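Local coordinates for KLLA0E08119p (Kluyveromyces lactis, PDB 3VA7), which probably carboxylates urea to urea-1-carboxylate with ATP, bicarbonate and biotin, as the urea carboxylase part of a longer protein that probably also hydrolyses this product, at residues K1211-H1220 with A1228-V1236. Residues are numbered along the deposited sequence; the frame is centred on the assembly and turned at random.
Sequences KSGKVYKILH and AGDLVAVIV
His1220 turns its ring to Val1232 with CG beside its own backbone N and anti to its carbonyl carbon (chi1 -48°). Val1232 answers with CG2, the methyl set anti to its backbone N. His1220 ND1 lies 3.6 Å from Val1232 CG2, and the two side chains cross at about a right angle. The carbonyl of Leu1231 comes to the ring edge, with its O 3.3 Å from His1220 CE1 and near the ring plane. An alanine here would remove the ring and would probably leave Val1232 CG2 and the Leu1231 carbonyl without this neighbour, opening a gap at this end of the strand pair. Next to the His1220 ring, Leu1219 and Leu1231 meet through their CD2 methyls, 4.1 Å apart. Leu1219 N hydrogen-bonds to Val1232 O from above the carbonyl plane.

Strands 1213-1218 and 1231-1235 run antiparallel. A classic beta bulge interrupts their pairing. Val1234 O accepts two hydrogen bonds, from Tyr1216 N at 2.9 Å and from Lys1217 N at 3.3 Å. Val1234 N returns a hydrogen bond to Lys1217 O. Beyond the bulge, Lys1214 and Val1236 exchange two backbone hydrogen bonds, which tie down the C-terminal residue. Tyr1216 CB packs on Val1236 CB at 3.7 Å, and Val1236 CG2 lies obliquely to the ring. Ile1235 sends CD1 toward the backbone of Lys1211 and Ser1212.

Both strands belong to the biotin carrier domain, whose Lys1202, the lysine of the biotinyl-domain motif, carries the biotin. They are the central pair of a four-stranded sheet, with strand 1168-1171 beside 1231-1235 and strand 1188-1189 beside 1213-1218. Lys1217 NZ hydrogen-bonds to Tyr1163 OH. Ile1218 and Val1232 pack on Ile1196, and Ala1233 on Val1195, so this sheet meets strand 1194-1200 of the second four-stranded sheet.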
ATOM      1  N   LYS A1211      -6.282  -3.093  32.823  1.00 66.61           N
ATOM      2  CA  LYS A1211      -5.340  -2.504  33.801  1.00 67.53           C
ATOM      3  C   LYS A1211      -4.326  -3.553  34.285  1.00 66.86           C
ATOM      4  O   LYS A1211      -4.598  -4.763  34.191  1.00 67.16           O
ATOM      5  CB  LYS A1211      -6.088  -1.879  34.999  1.00 68.17           C
ATOM      6  CG  LYS A1211      -5.279  -0.804  35.793  1.00 71.00           C
ATOM      7  CD  LYS A1211      -4.700  -1.345  37.133  1.00 73.53           C
ATOM      8  CE  LYS A1211      -3.813  -0.312  37.827  1.00 75.40           C
ATOM      9  NZ  LYS A1211      -4.554   0.970  38.074  1.00 77.73           N
ATOM     10  N   SER A1212      -3.176  -3.079  34.788  1.00 65.65           N
ATOM     11  CA  SER A1212      -2.103  -3.923  35.379  1.00 64.43           C
ATOM     12  C   SER A1212      -2.556  -4.880  36.511  1.00 62.58           C
ATOM     13  O   SER A1212      -3.597  -4.651  37.111  1.00 62.46           O
ATOM     14  CB  SER A1212      -0.877  -3.067  35.783  1.00 64.77           C
ATOM     15  OG  SER A1212      -1.229  -1.907  36.525  1.00 66.70           O
ATOM     16  N   GLY A1213      -1.783  -5.941  36.776  1.00 61.11           N
ATOM     17  CA  GLY A1213      -2.183  -7.040  37.693  1.00 59.62           C
ATOM     18  C   GLY A1213      -1.490  -8.381  37.435  1.00 58.74           C
ATOM     19  O   GLY A1213      -0.516  -8.439  36.696  1.00 58.83           O
ATOM     20  N   LYS A1214      -1.986  -9.448  38.058  1.00 57.85           N
ATOM     21  CA  LYS A1214      -1.433 -10.793  37.928  1.00 57.84           C
ATOM     22  C   LYS A1214      -2.468 -11.657  37.281  1.00 57.27           C
ATOM     23  O   LYS A1214      -3.636 -11.642  37.703  1.00 56.67           O
ATOM     24  CB  LYS A1214      -1.198 -11.452  39.299  1.00 58.74           C
ATOM     25  CG  LYS A1214       0.227 -11.491  39.870  1.00 61.43           C
ATOM     26  CD  LYS A1214       0.264 -12.358  41.162  1.00 64.88           C
ATOM     27  CE  LYS A1214       1.269 -11.814  42.197  1.00 65.09           C
ATOM     28  NZ  LYS A1214       0.915 -12.331  43.554  1.00 65.37           N
ATOM     29  N   VAL A1215      -2.044 -12.474  36.319  1.00 56.59           N
ATOM     30  CA  VAL A1215      -2.971 -13.388  35.645  1.00 56.04           C
ATOM     31  C   VAL A1215      -3.434 -14.467  36.595  1.00 56.08           C
ATOM     32  O   VAL A1215      -2.670 -15.350  36.969  1.00 55.52           O
ATOM     33  CB  VAL A1215      -2.346 -14.044  34.391  1.00 56.11           C
ATOM     34  CG1 VAL A1215      -3.411 -14.836  33.607  1.00 53.51           C
ATOM     35  CG2 VAL A1215      -1.672 -12.974  33.527  1.00 54.61           C
ATOM     36  N   TYR A1216      -4.699 -14.390  36.984  1.00 56.77           N
ATOM     37  CA  TYR A1216      -5.244 -15.380  37.923  1.00 57.90           C
ATOM     38  C   TYR A1216      -5.700 -16.662  37.251  1.00 56.92           C
ATOM     39  O   TYR A1216      -5.349 -17.749  37.697  1.00 57.04           O
ATOM     40  CB  TYR A1216      -6.353 -14.792  38.829  1.00 58.94           C
ATOM     41  CG  TYR A1216      -6.916 -15.796  39.856  1.00 63.81           C
ATOM     42  CD1 TYR A1216      -6.057 -16.578  40.674  1.00 67.75           C
ATOM     43  CD2 TYR A1216      -8.301 -15.974  40.003  1.00 65.47           C
ATOM     44  CE1 TYR A1216      -6.588 -17.511  41.595  1.00 69.89           C
ATOM     45  CE2 TYR A1216      -8.829 -16.891  40.918  1.00 67.52           C
ATOM     46  CZ  TYR A1216      -7.982 -17.648  41.705  1.00 69.35           C
ATOM     47  OH  TYR A1216      -8.534 -18.545  42.592  1.00 71.05           O
ATOM     48  N   LYS A1217      -6.499 -16.521  36.194  1.00 56.50           N
ATOM     49  CA  LYS A1217      -6.957 -17.662  35.403  1.00 55.41           C
ATOM     50  C   LYS A1217      -7.087 -17.331  33.912  1.00 54.04           C
ATOM     51  O   LYS A1217      -7.450 -16.206  33.532  1.00 53.15           O
ATOM     52  CB  LYS A1217      -8.280 -18.205  35.949  1.00 55.85           C
ATOM     53  CG  LYS A1217      -8.682 -19.588  35.396  1.00 58.18           C
ATOM     54  CD  LYS A1217     -10.167 -19.857  35.637  1.00 59.23           C
ATOM     55  CE  LYS A1217     -10.446 -21.331  35.792  1.00 61.72           C
ATOM     56  NZ  LYS A1217     -11.904 -21.510  36.059  1.00 66.60           N
ATOM     57  N   ILE A1218      -6.787 -18.348  33.096  1.00 52.78           N
ATOM     58  CA  ILE A1218      -6.960 -18.323  31.655  1.00 51.04           C
ATOM     59  C   ILE A1218      -7.934 -19.430  31.280  1.00 50.03           C
ATOM     60  O   ILE A1218      -7.629 -20.624  31.451  1.00 49.22           O
ATOM     61  CB  ILE A1218      -5.607 -18.521  30.957  1.00 51.22           C
ATOM     62  CG1 ILE A1218      -4.860 -17.199  30.888  1.00 50.26           C
ATOM     63  CG2 ILE A1218      -5.785 -19.017  29.529  1.00 52.83           C
ATOM     64  CD1 ILE A1218      -3.414 -17.384  30.586  1.00 51.13           C
ATOM     65  N   LEU A1219      -9.095 -19.035  30.742  1.00 49.06           N
ATOM     66  CA  LEU A1219     -10.192 -20.000  30.499  1.00 48.65           C
ATOM     67  C   LEU A1219      -9.970 -21.101  29.430  1.00 47.97           C
ATOM     68  O   LEU A1219     -10.352 -22.241  29.653  1.00 47.64           O
ATOM     69  CB  LEU A1219     -11.533 -19.283  30.270  1.00 48.96           C
ATOM     70  CG  LEU A1219     -12.375 -18.670  31.424  1.00 48.68           C
ATOM     71  CD1 LEU A1219     -13.215 -19.763  32.157  1.00 49.74           C
ATOM     72  CD2 LEU A1219     -11.553 -17.826  32.393  1.00 43.93           C
ATOM     73  N   HIS A1220      -9.366 -20.801  28.280  1.00 47.06           N
ATOM     74  CA  HIS A1220      -9.402 -21.828  27.210  1.00 46.16           C
ATOM     75  C   HIS A1220      -8.080 -22.524  26.870  1.00 46.32           C
ATOM     76  O   HIS A1220      -6.995 -22.057  27.214  1.00 46.63           O
ATOM     77  CB  HIS A1220     -10.074 -21.291  25.940  1.00 45.64           C
ATOM     78  CG  HIS A1220     -11.380 -20.602  26.199  1.00 42.95           C
ATOM     79  ND1 HIS A1220     -11.449 -19.306  26.665  1.00 41.10           N
ATOM     80  CD2 HIS A1220     -12.660 -21.030  26.076  1.00 38.33           C
ATOM     81  CE1 HIS A1220     -12.717 -18.965  26.818  1.00 38.71           C
ATOM     82  NE2 HIS A1220     -13.470 -19.986  26.448  1.00 36.56           N
ATOM     83  N   ALA A1228     -18.122 -14.289  20.912  1.00 51.50           N
ATOM     84  CA  ALA A1228     -17.970 -12.897  21.283  1.00 51.75           C
ATOM     85  C   ALA A1228     -18.644 -12.692  22.646  1.00 52.24           C
ATOM     86  O   ALA A1228     -19.670 -13.312  22.947  1.00 51.85           O
ATOM     87  CB  ALA A1228     -18.583 -12.039  20.245  1.00 51.22           C
ATOM     88  N   GLY A1229     -18.036 -11.861  23.479  1.00 53.29           N
ATOM     89  CA  GLY A1229     -18.537 -11.594  24.838  1.00 54.32           C
ATOM     90  C   GLY A1229     -18.272 -12.681  25.899  1.00 54.80           C
ATOM     91  O   GLY A1229     -18.607 -12.490  27.069  1.00 54.79           O
ATOM     92  N   ASP A1230     -17.692 -13.817  25.502  1.00 54.87           N
ATOM     93  CA  ASP A1230     -17.286 -14.836  26.454  1.00 54.89           C
ATOM     94  C   ASP A1230     -16.130 -14.400  27.329  1.00 55.82           C
ATOM     95  O   ASP A1230     -15.246 -13.669  26.898  1.00 56.32           O
ATOM     96  CB  ASP A1230     -16.883 -16.100  25.728  1.00 54.70           C
ATOM     97  CG  ASP A1230     -18.046 -16.911  25.330  1.00 53.87           C
ATOM     98  OD1 ASP A1230     -19.179 -16.403  25.461  1.00 55.75           O
ATOM     99  OD2 ASP A1230     -17.838 -18.051  24.886  1.00 52.87           O
ATOM    100  N   LEU A1231     -16.139 -14.861  28.572  1.00 56.78           N
ATOM    101  CA  LEU A1231     -15.032 -14.629  29.480  1.00 56.76           C
ATOM    102  C   LEU A1231     -13.867 -15.498  29.055  1.00 57.31           C
ATOM    103  O   LEU A1231     -14.016 -16.703  28.857  1.00 56.98           O
ATOM    104  CB  LEU A1231     -15.442 -14.998  30.911  1.00 56.68           C
ATOM    105  CG  LEU A1231     -14.414 -14.729  32.012  1.00 54.36           C
ATOM    106  CD1 LEU A1231     -14.225 -13.228  32.265  1.00 52.30           C
ATOM    107  CD2 LEU A1231     -14.830 -15.467  33.239  1.00 51.45           C
ATOM    108  N   VAL A1232     -12.695 -14.886  28.963  1.00 58.52           N
ATOM    109  CA  VAL A1232     -11.515 -15.569  28.416  1.00 59.56           C
ATOM    110  C   VAL A1232     -10.296 -15.633  29.407  1.00 60.95           C
ATOM    111  O   VAL A1232      -9.522 -16.618  29.430  1.00 61.29           O
ATOM    112  CB  VAL A1232     -11.182 -14.955  27.042  1.00 58.75           C
ATOM    113  CG1 VAL A1232     -10.529 -13.597  27.182  1.00 57.55           C
ATOM    114  CG2 VAL A1232     -10.357 -15.868  26.283  1.00 59.82           C
ATOM    115  N   ALA A1233     -10.164 -14.595  30.234  1.00 61.88           N
ATOM    116  CA  ALA A1233      -9.202 -14.584  31.325  1.00 63.29           C
ATOM    117  C   ALA A1233      -9.683 -13.706  32.485  1.00 64.51           C
ATOM    118  O   ALA A1233     -10.590 -12.849  32.318  1.00 64.97           O
ATOM    119  CB  ALA A1233      -7.855 -14.094  30.836  1.00 63.13           C
ATOM    120  N   VAL A1234      -9.063 -13.922  33.651  1.00 65.23           N
ATOM    121  CA  VAL A1234      -9.228 -13.050  34.823  1.00 65.72           C
ATOM    122  C   VAL A1234      -7.869 -12.567  35.294  1.00 66.04           C
ATOM    123  O   VAL A1234      -6.951 -13.368  35.473  1.00 66.20           O
ATOM    124  CB  VAL A1234      -9.899 -13.771  36.002  1.00 65.67           C
ATOM    125  CG1 VAL A1234     -10.184 -12.779  37.104  1.00 66.41           C
ATOM    126  CG2 VAL A1234     -11.184 -14.457  35.567  1.00 65.73           C
ATOM    127  N   ILE A1235      -7.733 -11.258  35.482  1.00 66.88           N
ATOM    128  CA  ILE A1235      -6.522 -10.693  36.094  1.00 67.63           C
ATOM    129  C   ILE A1235      -6.827 -10.104  37.497  1.00 68.03           C
ATOM    130  O   ILE A1235      -7.722  -9.252  37.652  1.00 68.46           O
ATOM    131  CB  ILE A1235      -5.680  -9.752  35.122  1.00 67.72           C
ATOM    132  CG1 ILE A1235      -6.174  -8.307  35.110  1.00 68.95           C
ATOM    133  CG2 ILE A1235      -5.592 -10.322  33.699  1.00 66.51           C
ATOM    134  CD1 ILE A1235      -5.377  -7.397  36.037  1.00 70.40           C
ATOM    135  N   VAL A1236      -6.087 -10.594  38.505  1.00 68.37           N
ATOM    136  CA  VAL A1236      -6.350 -10.333  39.952  1.00 67.99           C
ATOM    137  C   VAL A1236      -5.498  -9.205  40.576  1.00 67.86           C
ATOM    138  O   VAL A1236      -4.295  -9.040  40.316  1.00 67.49           O
ATOM    139  CB  VAL A1236      -6.280 -11.660  40.796  1.00 67.62           C
ATOM    140  CG1 VAL A1236      -5.354 -11.542  41.994  1.00 67.99           C
ATOM    141  CG2 VAL A1236      -7.666 -12.116  41.202  1.00 67.17           C
ATOM    142  OXT VAL A1236      -6.031  -8.422  41.366  1.00 67.86           O
TER